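Local coordinates for anti-sigma-I factor RsgI3 (Clostridium thermocellum, PDB 6QE7), which probably holds the sigma factor SigI3 inactive until its extracellular sensing region, the tandem PA14 domains of this chain, binds plant cell-wall polysaccharide such as pectin, at residues 48-53 with 109-114; 60-65 with 124-129; 72-77 with 105-110. One frame throughout, in Å; residues are numbered along the deposited sequence.

Contact 1 (48-53 with 109-114). With CA (calcium ion), chain D.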
loop_
_atom_site.group_PDB
_atom_site.type_symbol
_atom_site.label_atom_id
_atom_site.label_comp_id
_atom_site.label_asym_id
_atom_site.label_seq_id
_atom_site.Cartn_x
_atom_site.Cartn_y
_atom_site.Cartn_z
ATOM N N VAL A 48 -10.474 2.120 -2.791
ATOM C CA VAL A 48 -11.392 3.081 -2.176
ATOM C C VAL A 48 -11.879 2.399 -0.915
ATOM O O VAL A 48 -12.329 1.251 -0.985
ATOM C CB VAL A 48 -12.574 3.484 -3.109
ATOM C CG1 VAL A 48 -13.267 4.657 -2.510
ATOM C CG2 VAL A 48 -12.143 3.838 -4.538
ATOM N N ARG A 49 -11.871 3.181 0.146
ATOM C CA ARG A 49 -12.498 2.838 1.412
ATOM C C ARG A 49 -13.547 3.889 1.763
ATOM O O ARG A 49 -13.186 5.019 1.972
ATOM C CB ARG A 49 -11.485 2.813 2.552
ATOM C CG ARG A 49 -12.106 2.145 3.779
ATOM C CD ARG A 49 -11.152 2.182 4.909
ATOM N NE ARG A 49 -10.196 1.136 4.720
ATOM C CZ ARG A 49 -8.867 1.268 4.676
ATOM N NH1 ARG A 49 -8.305 2.455 4.697
ATOM N NH2 ARG A 49 -8.112 0.174 4.615
ATOM N N TRP A 50 -14.784 3.447 1.915
ATOM C CA TRP A 50 -15.914 4.286 2.355
ATOM C C TRP A 50 -16.226 3.930 3.800
ATOM O O TRP A 50 -16.344 2.739 4.075
ATOM C CB TRP A 50 -17.109 4.024 1.476
ATOM C CG TRP A 50 -16.968 4.512 0.072
ATOM C CD1 TRP A 50 -17.088 5.809 -0.332
ATOM C CD2 TRP A 50 -16.864 3.727 -1.120
ATOM N NE1 TRP A 50 -16.992 5.892 -1.679
ATOM C CE2 TRP A 50 -16.805 4.645 -2.209
ATOM C CE3 TRP A 50 -16.724 2.368 -1.413
ATOM C CZ2 TRP A 50 -16.676 4.235 -3.553
ATOM C CZ3 TRP A 50 -16.559 1.961 -2.744
ATOM C CH2 TRP A 50 -16.500 2.887 -3.796
ATOM N N THR A 51 -16.207 4.904 4.702
ATOM C CA THR A 51 -16.599 4.682 6.112
ATOM C C THR A 51 -17.562 5.763 6.624
ATOM O O THR A 51 -17.527 6.907 6.169
ATOM C CB THR A 51 -15.390 4.646 7.020
ATOM O OG1 THR A 51 -14.833 5.952 6.988
ATOM C CG2 THR A 51 -14.406 3.545 6.655
ATOM N N GLY A 52 -18.506 5.342 7.457
ATOM C CA GLY A 52 -19.397 6.226 8.204
ATOM C C GLY A 52 -20.382 5.385 8.962
ATOM O O GLY A 52 -19.962 4.291 9.488
ATOM N N LYS A 53 -21.633 5.824 8.920
ATOM C CA LYS A 53 -22.768 5.161 9.612
ATOM C C LYS A 53 -23.922 5.125 8.645
ATOM O O LYS A 53 -24.092 6.101 7.841
ATOM C CB LYS A 53 -23.074 5.926 10.901
ATOM C CG LYS A 53 -21.978 5.816 11.944
ATOM C CD LYS A 53 -22.164 6.827 13.048
ATOM C CE LYS A 53 -21.259 6.650 14.240
ATOM N NZ LYS A 53 -21.046 5.219 14.542
ATOM N N MET A 109 -17.002 -0.091 3.568
ATOM C CA MET A 109 -16.936 -0.818 2.322
ATOM C C MET A 109 -15.570 -0.531 1.722
ATOM O O MET A 109 -15.254 0.636 1.515
ATOM C CB MET A 109 -18.070 -0.394 1.392
ATOM C CG MET A 109 -17.938 -1.018 0.052
ATOM S SD MET A 109 -19.500 -0.819 -0.904
ATOM C CE MET A 109 -19.008 -1.381 -2.534
ATOM N N GLU A 110 -14.815 -1.610 1.477
ATOM C CA GLU A 110 -13.485 -1.587 0.817
ATOM C C GLU A 110 -13.694 -2.147 -0.563
ATOM O O GLU A 110 -14.495 -3.069 -0.719
ATOM C CB GLU A 110 -12.452 -2.374 1.641
ATOM C CG GLU A 110 -12.096 -1.607 2.897
ATOM C CD GLU A 110 -11.074 -2.274 3.816
ATOM O OE1 GLU A 110 -10.718 -3.386 3.561
ATOM O OE2 GLU A 110 -10.603 -1.607 4.704
ATOM N N TYR A 111 -13.052 -1.514 -1.534
ATOM C CA TYR A 111 -13.249 -1.797 -2.956
ATOM C C TYR A 111 -11.883 -1.761 -3.609
ATOM O O TYR A 111 -11.093 -0.871 -3.208
ATOM C CB TYR A 111 -14.196 -0.716 -3.526
ATOM C CG TYR A 111 -14.058 -0.625 -5.017
ATOM C CD1 TYR A 111 -14.667 -1.550 -5.837
ATOM C CD2 TYR A 111 -13.190 0.278 -5.581
ATOM C CE1 TYR A 111 -14.465 -1.565 -7.199
ATOM C CE2 TYR A 111 -12.983 0.288 -6.940
ATOM C CZ TYR A 111 -13.606 -0.637 -7.741
ATOM O OH TYR A 111 -13.397 -0.594 -9.071
ATOM N N TYR A 112 -11.653 -2.532 -4.679
ATOM C CA TYR A 112 -10.488 -2.239 -5.525
ATOM C C TYR A 112 -10.826 -2.631 -6.964
ATOM O O TYR A 112 -11.747 -3.396 -7.252
ATOM C CB TYR A 112 -9.253 -2.977 -5.019
ATOM C CG TYR A 112 -9.181 -4.422 -5.450
ATOM C CD1 TYR A 112 -9.820 -5.427 -4.750
ATOM C CD2 TYR A 112 -8.422 -4.803 -6.551
ATOM C CE1 TYR A 112 -9.732 -6.767 -5.140
ATOM C CE2 TYR A 112 -8.278 -6.137 -6.926
ATOM C CZ TYR A 112 -8.926 -7.140 -6.214
ATOM O OH TYR A 112 -8.859 -8.420 -6.665
ATOM N N GLN A 113 -10.136 -1.947 -7.838
ATOM C CA GLN A 113 -9.985 -2.171 -9.286
ATOM C C GLN A 113 -8.597 -2.739 -9.575
ATOM O O GLN A 113 -7.538 -2.186 -9.080
ATOM C CB GLN A 113 -10.192 -0.825 -10.010
ATOM C CG GLN A 113 -9.426 -0.740 -11.337
ATOM C CD GLN A 113 -10.017 -1.517 -12.472
ATOM O OE1 GLN A 113 -10.564 -2.605 -12.307
ATOM N NE2 GLN A 113 -10.029 -0.886 -13.655
ATOM N N HIS A 114 -8.597 -3.786 -10.378
ATOM C CA HIS A 114 -7.355 -4.353 -10.936
ATOM C C HIS A 114 -7.142 -3.733 -12.322
ATOM O O HIS A 114 -6.394 -2.754 -12.395
ATOM C CB HIS A 114 -7.335 -5.897 -10.888
ATOM C CG HIS A 114 -6.030 -6.465 -11.352
ATOM N ND1 HIS A 114 -5.979 -7.546 -12.176
ATOM C CD2 HIS A 114 -4.739 -6.025 -11.207
ATOM C CE1 HIS A 114 -4.714 -7.793 -12.520
ATOM N NE2 HIS A 114 -3.924 -6.861 -11.923
HETATM CA CA CA D . -11.598 -4.399 -13.204
HETATM O O HOH W 1 -10.570 -6.893 -13.717
HETATM O O HOH W 2 -12.606 -6.366 -14.828
#
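Trp50 and Met109 face each other as a hydrogen-bonded pair of antiparallel strands, and their side chains run side by side into the interior of the first PA14 domain. Packing is tight on this face. The indole lies along the methionine chain, with Trp50 CE3 3.9 Å from Met109 CG, while the sulfur sits oblique to the six-membered ring in a Met-aromatic contact. Further along, Trp50 CZ3 touches Tyr111 CB at 3.7 Å, and Val48 CG2 meets the edge of the tyrosine ring. Polar ends here are satisfied elsewhere: Trp50 NE1 by Asp25, Tyr111 OH by Asp69.

On the opposite face Glu110 is buried, and only Arg49 is partly open to solvent. Arg49 turns at its third torsion (chi3 -79°), bringing the guanidinium side-on to Glu110 so that NE (2.8 Å) and NH2 (3.1 Å) both grip OE2. That oxygen lies in the guanidinium plane; the carboxylate plane is turned 54° from it. Arg49 NH1 adds a salt bridge to Glu9.

Beyond the pairing, Gln113 OE1 binds calcium at 2.3 Å, alongside two waters: a calcium site at the PA14 strand ends, completed by Asp69, Asp70 and the backbone oxygens of Val115 and Ala117.

Contact 2 (60-65 with 124-129)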
loop_
_atom_site.group_PDB
_atom_site.type_symbol
_atom_site.label_atom_id
_atom_site.label_comp_id
_atom_site.label_asym_id
_atom_site.label_seq_id
_atom_site.Cartn_x
_atom_site.Cartn_y
_atom_site.Cartn_z
ATOM N N GLU A 60 -35.969 -4.329 10.717
ATOM C CA GLU A 60 -36.242 -5.485 9.809
ATOM C C GLU A 60 -34.959 -6.254 9.470
ATOM O O GLU A 60 -33.851 -5.819 9.858
ATOM C CB GLU A 60 -36.895 -5.058 8.486
ATOM C CG GLU A 60 -38.068 -4.137 8.699
ATOM C CD GLU A 60 -38.972 -3.888 7.516
ATOM O OE1 GLU A 60 -38.686 -4.315 6.340
ATOM O OE2 GLU A 60 -40.020 -3.302 7.798
ATOM N N THR A 61 -35.141 -7.337 8.734
ATOM C CA THR A 61 -34.049 -8.102 8.113
ATOM C C THR A 61 -33.605 -7.332 6.858
ATOM O O THR A 61 -34.226 -7.485 5.741
ATOM C CB THR A 61 -34.456 -9.579 7.967
ATOM O OG1 THR A 61 -34.606 -10.086 9.307
ATOM C CG2 THR A 61 -33.417 -10.390 7.217
ATOM N N TYR A 62 -32.482 -6.628 6.966
ATOM C CA TYR A 62 -31.930 -5.966 5.760
ATOM C C TYR A 62 -31.067 -6.950 5.004
ATOM O O TYR A 62 -30.368 -7.781 5.602
ATOM C CB TYR A 62 -31.187 -4.688 6.114
ATOM C CG TYR A 62 -32.091 -3.510 6.344
ATOM C CD1 TYR A 62 -32.594 -3.223 7.607
ATOM C CD2 TYR A 62 -32.462 -2.696 5.279
ATOM C CE1 TYR A 62 -33.416 -2.128 7.808
ATOM C CE2 TYR A 62 -33.317 -1.630 5.458
ATOM C CZ TYR A 62 -33.768 -1.328 6.730
ATOM O OH TYR A 62 -34.584 -0.256 6.904
ATOM N N THR A 63 -31.144 -6.866 3.686
ATOM C CA THR A 63 -30.153 -7.417 2.742
ATOM C C THR A 63 -29.310 -6.224 2.274
ATOM O O THR A 63 -29.918 -5.219 1.845
ATOM C CB THR A 63 -30.839 -8.224 1.635
ATOM O OG1 THR A 63 -31.666 -9.208 2.264
ATOM C CG2 THR A 63 -29.872 -8.859 0.642
ATOM N N PHE A 64 -27.980 -6.278 2.444
ATOM C CA PHE A 64 -26.996 -5.410 1.739
ATOM C C PHE A 64 -26.492 -6.144 0.503
ATOM O O PHE A 64 -26.289 -7.423 0.466
ATOM C CB PHE A 64 -25.823 -5.039 2.634
ATOM C CG PHE A 64 -26.277 -4.121 3.693
ATOM C CD1 PHE A 64 -26.985 -4.610 4.776
ATOM C CD2 PHE A 64 -26.139 -2.769 3.552
ATOM C CE1 PHE A 64 -27.432 -3.751 5.760
ATOM C CE2 PHE A 64 -26.559 -1.919 4.555
ATOM C CZ PHE A 64 -27.219 -2.409 5.646
ATOM N N TYR A 65 -26.398 -5.374 -0.571
ATOM C CA TYR A 65 -25.843 -5.847 -1.863
ATOM C C TYR A 65 -24.722 -4.891 -2.296
ATOM O O TYR A 65 -24.865 -3.667 -2.171
ATOM C CB TYR A 65 -26.854 -5.854 -3.003
ATOM C CG TYR A 65 -28.255 -6.307 -2.673
ATOM C CD1 TYR A 65 -29.106 -5.552 -1.861
ATOM C CD2 TYR A 65 -28.726 -7.503 -3.187
ATOM C CE1 TYR A 65 -30.410 -5.980 -1.617
ATOM C CE2 TYR A 65 -30.016 -7.945 -2.930
ATOM C CZ TYR A 65 -30.857 -7.182 -2.139
ATOM O OH TYR A 65 -32.114 -7.687 -1.879
ATOM N N TRP A 124 -29.492 -1.850 -0.723
ATOM C CA TRP A 124 -30.135 -2.525 0.414
ATOM C C TRP A 124 -31.606 -2.777 0.066
ATOM O O TRP A 124 -32.114 -2.119 -0.792
ATOM C CB TRP A 124 -30.018 -1.767 1.731
ATOM C CG TRP A 124 -30.762 -0.487 1.844
ATOM C CD1 TRP A 124 -31.454 0.164 0.861
ATOM C CD2 TRP A 124 -30.721 0.390 2.968
ATOM N NE1 TRP A 124 -31.841 1.390 1.310
ATOM C CE2 TRP A 124 -31.454 1.533 2.614
ATOM C CE3 TRP A 124 -30.224 0.287 4.256
ATOM C CZ2 TRP A 124 -31.690 2.563 3.503
ATOM C CZ3 TRP A 124 -30.452 1.316 5.141
ATOM C CH2 TRP A 124 -31.165 2.452 4.756
ATOM N N SER A 125 -32.216 -3.709 0.767
ATOM C CA SER A 125 -33.610 -4.161 0.628
ATOM C C SER A 125 -34.041 -4.682 1.994
ATOM O O SER A 125 -33.137 -4.947 2.863
ATOM C CB SER A 125 -33.753 -5.169 -0.485
ATOM O OG SER A 125 -33.290 -6.443 -0.090
ATOM N N SER A 126 -35.366 -4.711 2.222
ATOM C CA SER A 126 -36.052 -5.370 3.376
ATOM C C SER A 126 -37.542 -5.584 3.060
ATOM O O SER A 126 -37.962 -5.390 1.856
ATOM C CB SER A 126 -35.861 -4.617 4.698
ATOM O OG SER A 126 -36.265 -3.281 4.640
ATOM N N LYS A 127 -38.310 -6.003 4.065
ATOM C CA LYS A 127 -39.730 -6.323 3.841
ATOM C C LYS A 127 -40.342 -5.076 3.195
ATOM O O LYS A 127 -40.825 -5.216 2.096
ATOM C CB LYS A 127 -40.396 -6.706 5.152
ATOM C CG LYS A 127 -41.703 -7.435 4.915
ATOM C CD LYS A 127 -42.265 -8.061 6.168
ATOM C CE LYS A 127 -42.429 -7.066 7.295
ATOM N NZ LYS A 127 -42.335 -7.759 8.592
ATOM N N SER A 128 -40.233 -3.922 3.869
ATOM C CA SER A 128 -40.717 -2.559 3.490
ATOM C C SER A 128 -39.735 -1.709 2.633
ATOM O O SER A 128 -40.184 -0.711 2.025
ATOM C CB SER A 128 -41.043 -1.795 4.733
ATOM O OG SER A 128 -41.360 -2.688 5.756
ATOM N N GLN A 129 -38.437 -2.000 2.576
ATOM C CA GLN A 129 -37.513 -1.196 1.718
ATOM C C GLN A 129 -37.333 -1.880 0.378
ATOM O O GLN A 129 -36.656 -2.928 0.273
ATOM C CB GLN A 129 -36.176 -0.965 2.379
ATOM C CG GLN A 129 -35.248 -0.176 1.485
ATOM C CD GLN A 129 -35.730 1.236 1.356
ATOM O OE1 GLN A 129 -35.805 1.977 2.335
ATOM N NE2 GLN A 129 -36.061 1.598 0.129
HETATM O O HOH W 3 -41.760 -5.155 9.672
HETATM O O HOH W 4 -34.139 1.559 4.973
#
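Residues 60-65, the start of strand 60-69, run antiparallel to the end of strand 119-125: Phe64 pairs with Trp124 (non-hydrogen-bonded) and Thr63 with Ser125 (hydrogen-bonded), beyond which the second segment turns at 126-129.

Glu60 reaches toward that turn with an extended chain. Its carboxylate uses the syn side of both oxygens: Glu60 OE1 receives Ser128 N at 2.9 Å in a nearly straight bond (171°), and Glu60 OE2 receives Ser128 OG at 2.5 Å. Ser126 OG also donates a hydrogen bond to Glu60 OE1, from above the carboxylate plane, at 3.1 Å. The same hydroxyl accepts a bond from Gln129 N in an ST motif; its position between the backbone N and the carbonyl carbon (chi1 56°) turns it toward both partners.

Deeper in, the Tyr62 and Trp124 rings are close to parallel, at 28°, but slid until they barely overlap; Tyr62 CE2 stands over the indole face, 3.8 Å from Trp124 CE3. Ser126 CB lies over a face of the Tyr62 ring as a CH-pi contact. Phe64 CZ comes to the indole edge, while Trp124 NE1 is held by Glu132 and Tyr62 OH by the backbone of Tyr58. On the other face, Tyr65 OH and Ser125 OG lie 2.5 Å apart, doubtfully short, and either hydroxyl could donate.

Water 3 bridges Glu60 OE2 to Lys127 NZ. With several donors and a lysine nearby, the carboxylate is probably stabilised as an anion, and it ties the turn, whose Lys127 and Ser128 face solvent, to the start of the strand largely through polar bonds.

Contact 3 (72-77 with 105-110)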
loop_
_atom_site.group_PDB
_atom_site.type_symbol
_atom_site.label_atom_id
_atom_site.label_comp_id
_atom_site.label_asym_id
_atom_site.label_seq_id
_atom_site.Cartn_x
_atom_site.Cartn_y
_atom_site.Cartn_z
ATOM N N VAL A 72 -14.474 -6.618 -3.202
ATOM C CA VAL A 72 -15.161 -5.808 -2.166
ATOM C C VAL A 72 -15.042 -6.499 -0.827
ATOM O O VAL A 72 -15.117 -7.704 -0.770
ATOM C CB VAL A 72 -16.612 -5.588 -2.601
ATOM C CG1 VAL A 72 -17.296 -6.929 -2.808
ATOM C CG2 VAL A 72 -17.423 -4.671 -1.640
ATOM N N ARG A 73 -15.142 -5.731 0.219
ATOM C CA ARG A 73 -15.484 -6.245 1.543
ATOM C C ARG A 73 -16.469 -5.282 2.188
ATOM O O ARG A 73 -16.230 -4.047 2.098
ATOM C CB ARG A 73 -14.212 -6.351 2.400
ATOM C CG ARG A 73 -13.207 -7.407 1.975
ATOM C CD ARG A 73 -12.205 -7.603 3.122
ATOM N NE ARG A 73 -11.554 -8.874 2.853
ATOM C CZ ARG A 73 -10.360 -9.016 2.321
ATOM N NH1 ARG A 73 -9.552 -7.967 2.051
ATOM N NH2 ARG A 73 -9.959 -10.259 2.186
ATOM N N LEU A 74 -17.544 -5.806 2.784
ATOM C CA LEU A 74 -18.541 -4.935 3.462
ATOM C C LEU A 74 -18.692 -5.347 4.894
ATOM O O LEU A 74 -19.062 -6.519 5.118
ATOM C CB LEU A 74 -19.918 -5.040 2.779
ATOM C CG LEU A 74 -20.991 -4.090 3.316
ATOM C CD1 LEU A 74 -20.541 -2.658 3.237
ATOM C CD2 LEU A 74 -22.308 -4.266 2.558
ATOM N N TRP A 75 -18.498 -4.380 5.791
ATOM C CA TRP A 75 -18.817 -4.489 7.229
ATOM C C TRP A 75 -20.007 -3.602 7.522
ATOM O O TRP A 75 -19.977 -2.391 7.140
ATOM C CB TRP A 75 -17.660 -4.121 8.180
ATOM C CG TRP A 75 -16.436 -4.947 8.078
ATOM C CD1 TRP A 75 -16.040 -5.905 8.941
ATOM C CD2 TRP A 75 -15.368 -4.818 7.130
ATOM N NE1 TRP A 75 -14.847 -6.426 8.545
ATOM C CE2 TRP A 75 -14.378 -5.747 7.477
ATOM C CE3 TRP A 75 -15.172 -4.051 5.983
ATOM C CZ2 TRP A 75 -13.189 -5.914 6.769
ATOM C CZ3 TRP A 75 -13.991 -4.202 5.292
ATOM C CH2 TRP A 75 -13.022 -5.136 5.662
ATOM N N VAL A 76 -20.985 -4.165 8.222
ATOM C CA VAL A 76 -22.072 -3.382 8.887
ATOM C C VAL A 76 -22.108 -3.794 10.370
ATOM O O VAL A 76 -22.091 -4.981 10.666
ATOM C CB VAL A 76 -23.417 -3.610 8.179
ATOM C CG1 VAL A 76 -24.564 -2.885 8.902
ATOM C CG2 VAL A 76 -23.384 -3.247 6.709
ATOM N N ASP A 77 -22.035 -2.836 11.272
ATOM C CA ASP A 77 -22.169 -3.099 12.733
ATOM C C ASP A 77 -21.016 -3.986 13.159
ATOM O O ASP A 77 -21.201 -4.735 14.138
ATOM C CB ASP A 77 -23.505 -3.778 13.056
ATOM C CG ASP A 77 -23.825 -3.661 14.528
ATOM O OD1 ASP A 77 -23.312 -2.671 15.177
ATOM O OD2 ASP A 77 -24.542 -4.544 15.005
ATOM N N TYR A 105 -25.500 2.689 12.464
ATOM C CA TYR A 105 -24.588 1.516 12.528
ATOM C C TYR A 105 -23.304 1.861 11.753
ATOM O O TYR A 105 -23.409 2.447 10.639
ATOM C CB TYR A 105 -25.320 0.281 11.995
ATOM C CG TYR A 105 -26.512 -0.199 12.795
ATOM C CD1 TYR A 105 -26.380 -0.977 13.944
ATOM C CD2 TYR A 105 -27.801 0.095 12.387
ATOM C CE1 TYR A 105 -27.487 -1.424 14.665
ATOM C CE2 TYR A 105 -28.905 -0.351 13.086
ATOM C CZ TYR A 105 -28.774 -1.109 14.245
ATOM O OH TYR A 105 -29.930 -1.564 14.883
ATOM N N ASP A 106 -22.121 1.513 12.268
ATOM C CA ASP A 106 -20.851 1.553 11.472
ATOM C C ASP A 106 -21.042 0.793 10.151
ATOM O O ASP A 106 -21.725 -0.214 10.078
ATOM C CB ASP A 106 -19.643 0.991 12.209
ATOM C CG ASP A 106 -19.240 1.847 13.381
ATOM O OD1 ASP A 106 -19.620 3.021 13.405
ATOM O OD2 ASP A 106 -18.549 1.334 14.258
ATOM N N ILE A 107 -20.595 1.404 9.077
ATOM C CA ILE A 107 -20.486 0.763 7.760
ATOM C C ILE A 107 -19.088 1.078 7.185
ATOM O O ILE A 107 -18.510 2.129 7.447
ATOM C CB ILE A 107 -21.666 1.163 6.879
ATOM C CG1 ILE A 107 -21.635 0.362 5.586
ATOM C CG2 ILE A 107 -21.642 2.663 6.612
ATOM C CD1 ILE A 107 -22.968 0.242 4.901
ATOM N N LYS A 108 -18.458 0.051 6.624
ATOM C CA LYS A 108 -17.186 0.197 5.939
ATOM C C LYS A 108 -17.252 -0.691 4.717
ATOM O O LYS A 108 -17.599 -1.862 4.828
ATOM C CB LYS A 108 -16.024 -0.210 6.839
ATOM C CG LYS A 108 -14.707 -0.338 6.068
ATOM C CD LYS A 108 -13.535 -0.447 7.005
ATOM C CE LYS A 108 -13.656 -1.637 7.969
ATOM N NZ LYS A 108 -12.420 -1.768 8.776
ATOM N N MET A 109 -17.002 -0.091 3.568
ATOM C CA MET A 109 -16.936 -0.818 2.322
ATOM C C MET A 109 -15.570 -0.531 1.722
ATOM O O MET A 109 -15.254 0.636 1.515
ATOM C CB MET A 109 -18.070 -0.394 1.392
ATOM C CG MET A 109 -17.938 -1.018 0.052
ATOM S SD MET A 109 -19.500 -0.819 -0.904
ATOM C CE MET A 109 -19.008 -1.381 -2.534
ATOM N N GLU A 110 -14.815 -1.610 1.477
ATOM C CA GLU A 110 -13.485 -1.587 0.817
ATOM C C GLU A 110 -13.694 -2.147 -0.563
ATOM O O GLU A 110 -14.495 -3.069 -0.719
ATOM C CB GLU A 110 -12.452 -2.374 1.641
ATOM C CG GLU A 110 -12.096 -1.607 2.897
ATOM C CD GLU A 110 -11.074 -2.274 3.816
ATOM O OE1 GLU A 110 -10.718 -3.386 3.561
ATOM O OE2 GLU A 110 -10.603 -1.607 4.704
HETATM O O HOH W 5 -22.412 0.098 14.671
#
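In the first PA14 domain, two neighbouring strands of the larger antiparallel sheet meet here, Trp75 pairing with Lys108 and Arg73 with Glu110 through hydrogen-bonded backbones. The lysine folds over the indole. A bend at its third torsion (chi3 58°) brings Lys108 CE over the six-membered ring of Trp75, 3.7 Å from the centroid, and places NZ above the same ring at 4.4 Å, almost on its normal. Methylene and ammonium therefore share one face, as a CH-pi and a cation-pi contact. Glu110 OE1 lies at the indole edge, 3.6 Å from Trp75 CH2, its carboxylate turned 78° from the ring; OE2 of the same group is held by Arg49. Arg73 leads away to Asp83 and Trp85.

The other face is apolar. Leu74 CD1 touches both Met109 CB (3.8 Å) and Ile107 CG1 (4.0 Å), the Val76 and Ile107 side chains lie side by side, CG2 against CD1, and Val72 CG2 touches the methionine's terminal methyl. Phe64 and Leu122 of the second sheet cover this layer. At the exposed end the ladder closes with Asp77 N to Asp106 O, and water 5 joins Asp77 OD1 to Asp106 N.

One polar, partly exposed face and one buried face are characteristic of strands in a two-sheet beta sandwich, here the PA14 fold.

In the fold
All three contacts belong to the first of the two PA14 domains and illustrate how strands far apart in sequence build a two-sheet domain. Contacts 1 and 3 lie about 8 Å apart, centre to centre, on either side of strand 105-113, which pairs with 46-51 in one and 72-76 in the other; Lys53 and Asp106 add a salt bridge between them. Contact 2 belongs to the second sheet, its centre about 15 Å from that of contact 3 and 21 Å from that of contact 1. Along the chain, contact 3 nests within the loop closed by contact 2, whereas contacts 1 and 2 interleave. Pairing builds each sheet, and packing of Phe64 on Leu74, Val76 and Ile107 helps close the sandwich.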